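PDB 3HX6: type IV pilus biogenesis factor PilY1 from Pseudomonas aeruginosa, which primes type IV pilus assembly, promotes twitching motility and host-cell adhesion, and appears to regulate pilus retraction through calcium binding and release. Local coordinates for residues L166-V171 / I228-G233; D186-L191 / A224-D229; L461-T466 / V542-E547; F496-Q501 / S520-K525. The protein carries 3 engineered substitutions. One frame throughout, in Å; residues are numbered along the deposited sequence.

Contact 1: L166-V171 / I228-G233; sequences LFALDV and IDMETG. Engineered in segment 228-233: Met230 (natural residue Leu).
Leu166 and Ile228 meet by their outermost methyls, Leu166 CD2 lying 3.6 Å from Ile228 CD1, with the two side chains set aslant to each other. Ile228 reaches across because CG1 points away from its carbonyl carbon (chi1 -51°) and the chain then runs straight out to CD1. Two residues on, the methyl of Ala168 receives the end of Met230, an engineered residue, with Ala168 CB 3.8 Å from Met230 CE. Met230 starts off with CG anti to its backbone N, then bends twice, which carries CE back to the alanine. This tight part is buried: Trp181 touches Ala168 and Ile228, Val154 and Val210 touch Met230, and Leu166 also touches Ser158 and Thr212.

The loose side is the turn after strand 223-229, where Glu231 is partly exposed and Thr232 exposed, neither touching segment 166-171. The turn holds itself: Asp229 OD2 accepts the backbone N of Thr232 at 2.9 Å in an Asx motif, and Gly233 N bonds to Asp229 O at 2.7 Å. Trp181 NE1 binds Met230 O.

Each strand is the third of a four-stranded antiparallel sheet, so the contact stacks two successive blades of the beta-propeller in this C-terminal domain of PilY1. Their junction here is purely apolar, relying on shape and burial, while the polar bonds listed for the turn lie outside it.

Contact 2: D186-L191 / A224-D229; sequences DQEPDL and ALLIID
Leu226 packs its two methyls against Glu188, and its CD1 also meets Leu191; both partners belong to the loop that leads from strand 178-184 to strand 199-202. Glu188 can be followed outward. Its CB only starts the chain toward the strand; CG, anti to the backbone N (chi1 177°), sits astride the end of Leu226, 4.0 Å from both CD1 and CD2. CD then lies 3.9 Å from Leu226 CD2, and at the tip OE2 rests 3.8 Å from the same methyl, a van der Waals contact. The other oxygen, OE1, turns back to its own loop and accepts the backbone N of Asp190, although the position of OE1 is less certain. Leu191 comes from another direction, crossing Leu226 at about a right angle, with Leu191 CD1 3.7 Å from Leu226 CD1.

Both loop residues are presented by a type I turn from Glu188 to Leu191, closed by Leu191 N bonding to Glu188 O at 2.9 Å. Ile183 backs Glu188 and Leu191, and Asp190, between them in sequence, forms a salt bridge with Lys238 and hands its carbonyl O to Asn214.

In the beta-propeller this is the connection between two blades folding back onto the third strand of the following blade. The leucine methyls thus lie along the buried acid from CG to its carboxylate, in van der Waals contact alone; beside them, the salt bridge with Lys238 would probably favour the ionised form of Asp190.

Contact 3: L461-T466 / V542-E547; sequences LLQTIT and VCSSGE
Strand 459-466 and the end of strand 539-543 run side by side in the same direction, Leu461 CA 8.1 Å from Val542 CA and Gln463 CA 8.4 Å from Ser544 CA, too far apart for backbone pairing, and alternate residues face across the gap. Leu461 CD1 lies 4.4 Å from Val542 CB, a relaxed apolar contact that Ile454 and Ile456 extend on the leucine side. Gln463 reaches across a similar gap: CG is anti to the backbone N (chi1 -179°) and the chain stays extended beyond it, so the amide nitrogen NE2 ends 3.6 Å from Ser544 CB, touching carbon.

What meets here is one sheet against another: strand 459-466 lies near one edge of the large mixed sheet, while strand 539-543 is the middle strand of a small three-stranded antiparallel sheet near the C terminus. The turn that follows it is stapled by the disulfide between Cys543 and Cys548. Ser544 OG sits between its backbone N and carbonyl carbon (chi1 62°) and makes a weak hydrogen bond with Gln524 OE1. At the far end of the turn, Glu547 forms a salt bridge with Arg410.

Contact 4: F496-Q501 / S520-K525; sequences FDLARQ and SGTEQK
Leu498, whose backbone N, like that of Ala499, is hydrogen-bonded to Ser508 OG, reaches Thr522 of strand 521-524. Leu498 CD2 touches Thr522 CG2 at 4.0 Å, the two side chains lying alongside each other and running opposite ways. Thr522 presents that methyl because its OG1 lies anti to the backbone N (chi1 -177°), turned instead to a weak bond with Thr411 O. Beside this pair, Phe496 meets the strand with its ring edge: CE2 is 3.7 Å from Ser520 O, which lies in the plane of the ring. Leu549 packs on both Phe496 and Thr522.

The loop is braced from within. Asp497, centre of an inverse gamma turn, takes Gln501 N on the syn lone pair of OD1 at 3.1 Å, while its OD2 accepts Gly502 N. Gln501 NE2 donates to Ala499 O at 3.0 Å, approaching from above the carbonyl plane. Beyond it, Gln501 and Arg500 reach the second subunit, where they pack on Tyr63 and Ser75 of that chain.

Loop 496-501 thus covers one face of a strand inside the large mixed sheet, just where Ser520 and Gly521 together oppose Arg413 in a classic beta bulge.

Overall arrangement
From the N terminus, contact 1 closes the longer of two early loops, from 166-171 to 228-233. Contact 2 opens within it at 186-191 and returns to 224-229, so both end on strand 223-229 and share Ile228 and Asp229; Leu166 also packs on Leu191. Together they pack successive propeller blades, and the connection between them, against one another. Contacts 3 and 4 follow in series, their centres 30 to 41 Å from those of the first two. Contact 3 spans 461-466 to 542-547, and the shorter loop of contact 4 lies wholly within that span. Leu461 packs against Phe496 to join them, tying the large mixed sheet to the C-terminal three-stranded sheet and the loop 496-501.

Contact 1: L166-V171 / I228-G233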
loop_
_atom_site.group_PDB
_atom_site.type_symbol
_atom_site.label_atom_id
_atom_site.label_comp_id
_atom_site.label_asym_id
_atom_site.label_seq_id
_atom_site.Cartn_x
_atom_site.Cartn_y
_atom_site.Cartn_z
ATOM N N LEU A 166 -0.618 -34.343 6.669
ATOM C CA LEU A 166 -0.682 -33.104 5.918
ATOM C C LEU A 166 -1.959 -33.133 5.096
ATOM O O LEU A 166 -2.437 -34.203 4.733
ATOM C CB LEU A 166 0.514 -33.036 4.962
ATOM C CG LEU A 166 1.637 -32.016 5.130
ATOM C CD1 LEU A 166 1.845 -31.712 6.583
ATOM C CD2 LEU A 166 2.919 -32.558 4.483
ATOM N N PHE A 167 -2.523 -31.965 4.824
ATOM C CA PHE A 167 -3.699 -31.895 3.980
ATOM C C PHE A 167 -3.713 -30.570 3.232
ATOM O O PHE A 167 -3.091 -29.590 3.655
ATOM C CB PHE A 167 -5.002 -32.095 4.775
ATOM C CG PHE A 167 -5.273 -31.039 5.804
ATOM C CD1 PHE A 167 -4.916 -31.235 7.136
ATOM C CD2 PHE A 167 -5.913 -29.853 5.447
ATOM C CE1 PHE A 167 -5.199 -30.263 8.104
ATOM C CE2 PHE A 167 -6.199 -28.879 6.401
ATOM C CZ PHE A 167 -5.841 -29.083 7.733
ATOM N N ALA A 168 -4.403 -30.564 2.098
ATOM C CA ALA A 168 -4.507 -29.375 1.275
ATOM C C ALA A 168 -5.966 -29.181 0.906
ATOM O O ALA A 168 -6.665 -30.141 0.591
ATOM C CB ALA A 168 -3.657 -29.532 0.011
ATOM N N LEU A 169 -6.433 -27.943 0.972
ATOM C CA LEU A 169 -7.809 -27.652 0.613
ATOM C C LEU A 169 -7.786 -26.640 -0.521
ATOM O O LEU A 169 -6.860 -25.828 -0.614
ATOM C CB LEU A 169 -8.569 -27.053 1.805
ATOM C CG LEU A 169 -8.559 -27.837 3.124
ATOM C CD1 LEU A 169 -9.277 -27.031 4.207
ATOM C CD2 LEU A 169 -9.216 -29.185 2.928
ATOM N N ASP A 170 -8.783 -26.715 -1.398
ATOM C CA ASP A 170 -8.902 -25.761 -2.489
ATOM C C ASP A 170 -9.815 -24.714 -1.878
ATOM O O ASP A 170 -11.000 -24.965 -1.665
ATOM C CB ASP A 170 -9.583 -26.378 -3.712
ATOM C CG ASP A 170 -9.659 -25.410 -4.881
ATOM O OD1 ASP A 170 -9.943 -24.214 -4.649
ATOM O OD2 ASP A 170 -9.440 -25.842 -6.031
ATOM N N VAL A 171 -9.260 -23.548 -1.587
ATOM C CA VAL A 171 -10.020 -22.488 -0.951
ATOM C C VAL A 171 -10.325 -21.305 -1.883
ATOM O O VAL A 171 -10.644 -20.201 -1.439
ATOM C CB VAL A 171 -9.252 -22.036 0.324
ATOM C CG1 VAL A 171 -8.528 -20.716 0.093
ATOM C CG2 VAL A 171 -10.196 -21.985 1.495
ATOM N N ILE A 228 5.591 -32.519 -2.591
ATOM C CA ILE A 228 4.271 -33.077 -2.820
ATOM C C ILE A 228 3.558 -32.392 -3.978
ATOM O O ILE A 228 3.406 -31.172 -3.983
ATOM C CB ILE A 228 3.431 -32.921 -1.540
ATOM C CG1 ILE A 228 4.225 -33.477 -0.347
ATOM C CG2 ILE A 228 2.089 -33.629 -1.695
ATOM C CD1 ILE A 228 3.637 -33.141 1.007
ATOM N N ASP A 229 3.117 -33.175 -4.957
ATOM C CA ASP A 229 2.411 -32.609 -6.101
ATOM C C ASP A 229 1.171 -31.886 -5.597
ATOM O O ASP A 229 0.341 -32.467 -4.892
ATOM C CB ASP A 229 1.998 -33.710 -7.084
ATOM C CG ASP A 229 1.323 -33.153 -8.327
ATOM O OD1 ASP A 229 1.991 -32.420 -9.088
ATOM O OD2 ASP A 229 0.125 -33.442 -8.535
ATOM N N MET A 230 1.045 -30.617 -5.963
ATOM C CA MET A 230 -0.085 -29.803 -5.534
ATOM C C MET A 230 -1.434 -30.436 -5.854
ATOM O O MET A 230 -2.307 -30.534 -4.991
ATOM C CB MET A 230 -0.013 -28.418 -6.186
ATOM C CG MET A 230 -0.983 -27.402 -5.599
ATOM S SD MET A 230 -0.686 -27.122 -3.825
ATOM C CE MET A 230 -2.002 -28.030 -3.090
ATOM N N GLU A 231 -1.605 -30.875 -7.094
ATOM C CA GLU A 231 -2.870 -31.461 -7.503
ATOM C C GLU A 231 -3.206 -32.807 -6.878
ATOM O O GLU A 231 -4.293 -32.993 -6.327
ATOM C CB GLU A 231 -2.909 -31.605 -9.028
ATOM C CG GLU A 231 -4.166 -32.290 -9.552
ATOM C CD GLU A 231 -4.222 -32.328 -11.068
ATOM O OE1 GLU A 231 -3.220 -32.737 -11.695
ATOM O OE2 GLU A 231 -5.272 -31.957 -11.633
ATOM N N THR A 232 -2.260 -33.731 -6.952
ATOM C CA THR A 232 -2.459 -35.096 -6.480
ATOM C C THR A 232 -2.122 -35.430 -5.036
ATOM O O THR A 232 -2.713 -36.339 -4.465
ATOM C CB THR A 232 -1.678 -36.066 -7.391
ATOM O OG1 THR A 232 -2.248 -36.033 -8.707
ATOM C CG2 THR A 232 -1.737 -37.488 -6.856
ATOM N N GLY A 233 -1.176 -34.709 -4.446
ATOM C CA GLY A 233 -0.782 -35.017 -3.085
ATOM C C GLY A 233 0.220 -36.160 -3.123
ATOM O O GLY A 233 0.663 -36.657 -2.090
#

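Contact 2: D186-L191 / A224-D229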
loop_
_atom_site.group_PDB
_atom_site.type_symbol
_atom_site.label_atom_id
_atom_site.label_comp_id
_atom_site.label_asym_id
_atom_site.label_seq_id
_atom_site.Cartn_x
_atom_site.Cartn_y
_atom_site.Cartn_z
ATOM N N ASP A 186 1.006 -43.527 5.989
ATOM C CA ASP A 186 0.688 -44.538 4.989
ATOM C C ASP A 186 1.163 -44.105 3.602
ATOM O O ASP A 186 1.618 -44.927 2.813
ATOM C CB ASP A 186 -0.820 -44.789 4.959
ATOM C CG ASP A 186 -1.294 -45.637 6.125
ATOM O OD1 ASP A 186 -2.494 -45.562 6.461
ATOM O OD2 ASP A 186 -0.470 -46.378 6.696
ATOM N N GLN A 187 1.048 -42.813 3.310
ATOM C CA GLN A 187 1.470 -42.281 2.020
ATOM C C GLN A 187 2.943 -41.883 2.027
ATOM O O GLN A 187 3.635 -42.001 1.013
ATOM C CB GLN A 187 0.629 -41.059 1.643
ATOM C CG GLN A 187 -0.796 -41.371 1.238
ATOM C CD GLN A 187 -1.628 -41.920 2.378
ATOM O OE1 GLN A 187 -1.740 -41.299 3.436
ATOM N NE2 GLN A 187 -2.228 -43.085 2.165
ATOM N N GLU A 188 3.412 -41.402 3.175
ATOM C CA GLU A 188 4.795 -40.972 3.329
ATOM C C GLU A 188 5.306 -41.498 4.656
ATOM O O GLU A 188 5.151 -40.854 5.692
ATOM C CB GLU A 188 4.878 -39.442 3.292
ATOM C CG GLU A 188 6.269 -38.877 3.522
ATOM C CD GLU A 188 7.340 -39.655 2.785
ATOM O OE1 GLU A 188 8.018 -40.491 3.425
ATOM O OE2 GLU A 188 7.498 -39.441 1.564
ATOM N N PRO A 189 5.933 -42.683 4.636
ATOM C CA PRO A 189 6.469 -43.318 5.842
ATOM C C PRO A 189 7.349 -42.445 6.735
ATOM O O PRO A 189 7.373 -42.640 7.945
ATOM C CB PRO A 189 7.207 -44.546 5.291
ATOM C CG PRO A 189 7.591 -44.124 3.909
ATOM C CD PRO A 189 6.359 -43.409 3.427
ATOM N N ASP A 190 8.060 -41.482 6.156
ATOM C CA ASP A 190 8.929 -40.617 6.956
ATOM C C ASP A 190 8.284 -39.299 7.372
ATOM O O ASP A 190 8.971 -38.366 7.776
ATOM C CB ASP A 190 10.232 -40.328 6.214
ATOM C CG ASP A 190 11.133 -41.543 6.127
ATOM O OD1 ASP A 190 11.438 -42.140 7.183
ATOM O OD2 ASP A 190 11.545 -41.898 5.004
ATOM N N LEU A 191 6.963 -39.223 7.278
ATOM C CA LEU A 191 6.260 -38.014 7.672
ATOM C C LEU A 191 6.159 -37.956 9.198
ATOM O O LEU A 191 5.764 -38.931 9.841
ATOM C CB LEU A 191 4.859 -37.993 7.059
ATOM C CG LEU A 191 4.011 -36.755 7.359
ATOM C CD1 LEU A 191 4.642 -35.525 6.695
ATOM C CD2 LEU A 191 2.584 -36.972 6.850
ATOM N N ALA A 224 14.009 -35.129 5.825
ATOM C CA ALA A 224 13.895 -35.156 4.370
ATOM C C ALA A 224 12.999 -34.048 3.842
ATOM O O ALA A 224 12.042 -33.647 4.497
ATOM C CB ALA A 224 13.351 -36.509 3.914
ATOM N N LEU A 225 13.323 -33.543 2.657
ATOM C CA LEU A 225 12.503 -32.514 2.040
ATOM C C LEU A 225 11.412 -33.273 1.301
ATOM O O LEU A 225 11.697 -34.206 0.549
ATOM C CB LEU A 225 13.309 -31.680 1.033
ATOM C CG LEU A 225 12.534 -30.502 0.421
ATOM C CD1 LEU A 225 12.350 -29.418 1.486
ATOM C CD2 LEU A 225 13.284 -29.932 -0.783
ATOM N N LEU A 226 10.164 -32.897 1.529
ATOM C CA LEU A 226 9.068 -33.553 0.852
ATOM C C LEU A 226 8.578 -32.625 -0.248
ATOM O O LEU A 226 8.334 -31.443 -0.015
ATOM C CB LEU A 226 7.927 -33.858 1.829
ATOM C CG LEU A 226 8.277 -34.734 3.045
ATOM C CD1 LEU A 226 7.018 -35.008 3.869
ATOM C CD2 LEU A 226 8.894 -36.043 2.576
ATOM N N ILE A 227 8.471 -33.163 -1.454
ATOM C CA ILE A 227 7.982 -32.396 -2.582
ATOM C C ILE A 227 6.708 -33.116 -2.982
ATOM O O ILE A 227 6.735 -34.184 -3.596
ATOM C CB ILE A 227 9.009 -32.371 -3.721
ATOM C CG1 ILE A 227 10.272 -31.646 -3.237
ATOM C CG2 ILE A 227 8.424 -31.663 -4.939
ATOM C CD1 ILE A 227 11.383 -31.546 -4.267
ATOM N N ILE A 228 5.591 -32.519 -2.591
ATOM C CA ILE A 228 4.271 -33.077 -2.820
ATOM C C ILE A 228 3.558 -32.392 -3.978
ATOM O O ILE A 228 3.406 -31.172 -3.983
ATOM C CB ILE A 228 3.431 -32.921 -1.540
ATOM C CG1 ILE A 228 4.225 -33.477 -0.347
ATOM C CG2 ILE A 228 2.089 -33.629 -1.695
ATOM C CD1 ILE A 228 3.637 -33.141 1.007
ATOM N N ASP A 229 3.117 -33.175 -4.957
ATOM C CA ASP A 229 2.411 -32.609 -6.101
ATOM C C ASP A 229 1.171 -31.886 -5.597
ATOM O O ASP A 229 0.341 -32.467 -4.892
ATOM C CB ASP A 229 1.998 -33.710 -7.084
ATOM C CG ASP A 229 1.323 -33.153 -8.327
ATOM O OD1 ASP A 229 1.991 -32.420 -9.088
ATOM O OD2 ASP A 229 0.125 -33.442 -8.535
#

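Contact 3: L461-T466 / V542-E547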
loop_
_atom_site.group_PDB
_atom_site.type_symbol
_atom_site.label_atom_id
_atom_site.label_comp_id
_atom_site.label_asym_id
_atom_site.label_seq_id
_atom_site.Cartn_x
_atom_site.Cartn_y
_atom_site.Cartn_z
ATOM N N LEU A 461 14.196 -8.779 9.050
ATOM C CA LEU A 461 13.284 -8.598 10.165
ATOM C C LEU A 461 12.953 -9.954 10.765
ATOM O O LEU A 461 12.623 -10.889 10.047
ATOM C CB LEU A 461 12.015 -7.917 9.659
ATOM C CG LEU A 461 12.274 -6.560 8.998
ATOM C CD1 LEU A 461 11.108 -6.191 8.098
ATOM C CD2 LEU A 461 12.497 -5.504 10.077
ATOM N N LEU A 462 13.047 -10.065 12.082
ATOM C CA LEU A 462 12.760 -11.328 12.736
ATOM C C LEU A 462 12.143 -11.112 14.103
ATOM O O LEU A 462 12.261 -10.041 14.695
ATOM C CB LEU A 462 14.041 -12.152 12.892
ATOM C CG LEU A 462 15.153 -11.482 13.708
ATOM C CD1 LEU A 462 15.902 -12.536 14.494
ATOM C CD2 LEU A 462 16.100 -10.720 12.792
ATOM N N GLN A 463 11.476 -12.143 14.597
ATOM C CA GLN A 463 10.858 -12.081 15.904
ATOM C C GLN A 463 11.295 -13.301 16.678
ATOM O O GLN A 463 11.196 -14.429 16.197
ATOM C CB GLN A 463 9.336 -12.081 15.792
ATOM C CG GLN A 463 8.637 -11.983 17.137
ATOM C CD GLN A 463 7.158 -12.288 17.038
ATOM O OE1 GLN A 463 6.760 -13.426 16.770
ATOM N NE2 GLN A 463 6.334 -11.277 17.243
ATOM N N THR A 464 11.776 -13.072 17.885
ATOM C CA THR A 464 12.219 -14.161 18.725
ATOM C C THR A 464 11.232 -14.364 19.871
ATOM O O THR A 464 10.415 -13.489 20.174
ATOM C CB THR A 464 13.569 -13.842 19.329
ATOM O OG1 THR A 464 14.076 -15.000 19.994
ATOM C CG2 THR A 464 13.416 -12.727 20.332
ATOM N N ILE A 465 11.316 -15.521 20.514
ATOM C CA ILE A 465 10.448 -15.802 21.637
ATOM C C ILE A 465 11.293 -16.260 22.817
ATOM O O ILE A 465 12.253 -17.022 22.666
ATOM C CB ILE A 465 9.383 -16.876 21.281
ATOM C CG1 ILE A 465 8.389 -17.017 22.441
ATOM C CG2 ILE A 465 10.057 -18.210 20.980
ATOM C CD1 ILE A 465 7.223 -17.927 22.148
ATOM N N THR A 466 10.951 -15.758 23.992
ATOM C CA THR A 466 11.667 -16.115 25.202
ATOM C C THR A 466 10.666 -16.675 26.198
ATOM O O THR A 466 9.883 -15.932 26.783
ATOM C CB THR A 466 12.360 -14.888 25.828
ATOM O OG1 THR A 466 13.278 -14.328 24.884
ATOM C CG2 THR A 466 13.118 -15.291 27.094
ATOM N N VAL A 542 5.859 -3.576 9.451
ATOM C CA VAL A 542 6.011 -4.929 9.942
ATOM C C VAL A 542 5.083 -5.000 11.146
ATOM O O VAL A 542 5.133 -4.151 12.032
ATOM C CB VAL A 542 7.473 -5.238 10.358
ATOM C CG1 VAL A 542 7.925 -4.305 11.474
ATOM C CG2 VAL A 542 7.585 -6.689 10.794
ATOM N N CYS A 543 4.206 -5.991 11.160
ATOM C CA CYS A 543 3.272 -6.127 12.261
ATOM C C CYS A 543 3.475 -7.453 12.968
ATOM O O CYS A 543 3.974 -8.412 12.384
ATOM C CB CYS A 543 1.829 -6.064 11.757
ATOM S SG CYS A 543 1.369 -4.653 10.692
ATOM N N SER A 544 3.083 -7.500 14.232
ATOM C CA SER A 544 3.194 -8.720 15.010
ATOM C C SER A 544 1.867 -8.945 15.716
ATOM O O SER A 544 1.121 -9.870 15.392
ATOM C CB SER A 544 4.320 -8.604 16.039
ATOM O OG SER A 544 4.060 -7.565 16.962
ATOM N N SER A 545 1.574 -8.074 16.671
ATOM C CA SER A 545 0.348 -8.162 17.439
ATOM C C SER A 545 0.178 -6.862 18.200
ATOM O O SER A 545 1.087 -6.424 18.914
ATOM C CB SER A 545 0.427 -9.331 18.421
ATOM O OG SER A 545 -0.754 -9.427 19.195
ATOM N N GLY A 546 -0.986 -6.246 18.036
ATOM C CA GLY A 546 -1.258 -4.994 18.711
ATOM C C GLY A 546 -0.548 -3.818 18.069
ATOM O O GLY A 546 -1.122 -2.737 17.943
ATOM N N GLU A 547 0.699 -4.023 17.654
ATOM C CA GLU A 547 1.469 -2.949 17.040
ATOM C C GLU A 547 2.069 -3.291 15.684
ATOM O O GLU A 547 2.540 -4.402 15.447
ATOM C CB GLU A 547 2.610 -2.512 17.969
ATOM C CG GLU A 547 2.260 -1.430 18.995
ATOM C CD GLU A 547 2.362 -0.013 18.434
ATOM O OE1 GLU A 547 3.469 0.385 18.007
ATOM O OE2 GLU A 547 1.336 0.704 18.426
#

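Contact 4: F496-Q501 / S520-K525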
loop_
_atom_site.group_PDB
_atom_site.type_symbol
_atom_site.label_atom_id
_atom_site.label_comp_id
_atom_site.label_asym_id
_atom_site.label_seq_id
_atom_site.Cartn_x
_atom_site.Cartn_y
_atom_site.Cartn_z
ATOM N N PHE A 496 13.172 0.955 12.456
ATOM C CA PHE A 496 11.815 1.067 12.964
ATOM C C PHE A 496 11.354 2.462 13.343
ATOM O O PHE A 496 12.117 3.262 13.879
ATOM C CB PHE A 496 11.646 0.187 14.209
ATOM C CG PHE A 496 11.982 -1.258 13.992
ATOM C CD1 PHE A 496 11.143 -2.077 13.251
ATOM C CD2 PHE A 496 13.135 -1.804 14.547
ATOM C CE1 PHE A 496 11.442 -3.422 13.063
ATOM C CE2 PHE A 496 13.447 -3.149 14.367
ATOM C CZ PHE A 496 12.594 -3.960 13.622
ATOM N N ASP A 497 10.093 2.752 13.057
ATOM C CA ASP A 497 9.528 4.016 13.487
ATOM C C ASP A 497 8.975 3.656 14.858
ATOM O O ASP A 497 7.833 3.225 14.981
ATOM C CB ASP A 497 8.386 4.487 12.587
ATOM C CG ASP A 497 7.580 5.607 13.227
ATOM O OD1 ASP A 497 8.192 6.450 13.922
ATOM O OD2 ASP A 497 6.344 5.651 13.041
ATOM N N LEU A 498 9.800 3.808 15.885
ATOM C CA LEU A 498 9.392 3.481 17.245
ATOM C C LEU A 498 8.611 4.608 17.901
ATOM O O LEU A 498 7.981 4.414 18.939
ATOM C CB LEU A 498 10.628 3.178 18.092
ATOM C CG LEU A 498 11.520 2.039 17.601
ATOM C CD1 LEU A 498 12.774 1.966 18.458
ATOM C CD2 LEU A 498 10.744 0.726 17.666
ATOM N N ALA A 499 8.657 5.783 17.285
ATOM C CA ALA A 499 8.000 6.965 17.823
ATOM C C ALA A 499 6.578 7.207 17.328
ATOM O O ALA A 499 6.008 8.265 17.588
ATOM C CB ALA A 499 8.858 8.183 17.532
ATOM N N ARG A 500 6.000 6.236 16.630
ATOM C CA ARG A 500 4.647 6.384 16.100
ATOM C C ARG A 500 4.524 7.668 15.276
ATOM O O ARG A 500 3.533 8.392 15.386
ATOM C CB ARG A 500 3.621 6.419 17.240
ATOM C CG ARG A 500 3.468 5.114 17.996
ATOM C CD ARG A 500 2.361 5.209 19.026
ATOM N NE ARG A 500 2.196 3.956 19.751
ATOM C CZ ARG A 500 1.347 3.774 20.756
ATOM N NH1 ARG A 500 0.570 4.770 21.168
ATOM N NH2 ARG A 500 1.276 2.591 21.353
ATOM N N GLN A 501 5.528 7.943 14.453
ATOM C CA GLN A 501 5.536 9.139 13.618
ATOM C C GLN A 501 4.866 8.939 12.262
ATOM O O GLN A 501 4.417 9.900 11.637
ATOM C CB GLN A 501 6.974 9.610 13.389
ATOM C CG GLN A 501 7.667 10.107 14.634
ATOM C CD GLN A 501 6.936 11.271 15.258
ATOM O OE1 GLN A 501 6.837 12.343 14.663
ATOM N NE2 GLN A 501 6.404 11.065 16.457
ATOM N N SER A 520 18.053 -1.851 17.164
ATOM C CA SER A 520 17.938 -3.098 16.422
ATOM C C SER A 520 16.819 -4.000 16.913
ATOM O O SER A 520 16.284 -4.802 16.152
ATOM C CB SER A 520 19.264 -3.857 16.466
ATOM O OG SER A 520 20.272 -3.126 15.798
ATOM N N GLY A 521 16.465 -3.868 18.184
ATOM C CA GLY A 521 15.414 -4.706 18.723
ATOM C C GLY A 521 14.483 -3.985 19.677
ATOM O O GLY A 521 14.883 -3.043 20.361
ATOM N N THR A 522 13.232 -4.429 19.702
ATOM C CA THR A 522 12.226 -3.861 20.584
ATOM C C THR A 522 11.243 -4.953 20.997
ATOM O O THR A 522 10.847 -5.796 20.185
ATOM C CB THR A 522 11.457 -2.700 19.914
ATOM O OG1 THR A 522 10.526 -2.145 20.849
ATOM C CG2 THR A 522 10.704 -3.182 18.692
ATOM N N GLU A 523 10.872 -4.931 22.273
ATOM C CA GLU A 523 9.952 -5.900 22.848
ATOM C C GLU A 523 8.516 -5.563 22.453
ATOM O O GLU A 523 8.082 -4.423 22.606
ATOM C CB GLU A 523 10.112 -5.885 24.370
ATOM C CG GLU A 523 9.249 -6.862 25.144
ATOM C CD GLU A 523 9.544 -6.825 26.634
ATOM O OE1 GLU A 523 9.470 -5.729 27.234
ATOM O OE2 GLU A 523 9.857 -7.889 27.205
ATOM N N GLN A 524 7.782 -6.548 21.936
ATOM C CA GLN A 524 6.391 -6.332 21.525
ATOM C C GLN A 524 5.387 -7.223 22.263
ATOM O O GLN A 524 5.738 -8.278 22.791
ATOM C CB GLN A 524 6.237 -6.532 20.012
ATOM C CG GLN A 524 6.790 -5.386 19.174
ATOM C CD GLN A 524 6.296 -5.410 17.733
ATOM O OE1 GLN A 524 6.605 -6.325 16.969
ATOM N NE2 GLN A 524 5.520 -4.397 17.358
ATOM N N LYS A 525 4.131 -6.784 22.283
ATOM C CA LYS A 525 3.054 -7.505 22.959
ATOM C C LYS A 525 2.861 -8.950 22.510
ATOM O O LYS A 525 3.407 -9.381 21.490
ATOM C CB LYS A 525 1.728 -6.752 22.804
ATOM C CG LYS A 525 1.584 -5.548 23.725
ATOM C CD LYS A 525 0.217 -4.890 23.566
ATOM C CE LYS A 525 -0.003 -3.794 24.601
ATOM N NZ LYS A 525 1.050 -2.740 24.547
#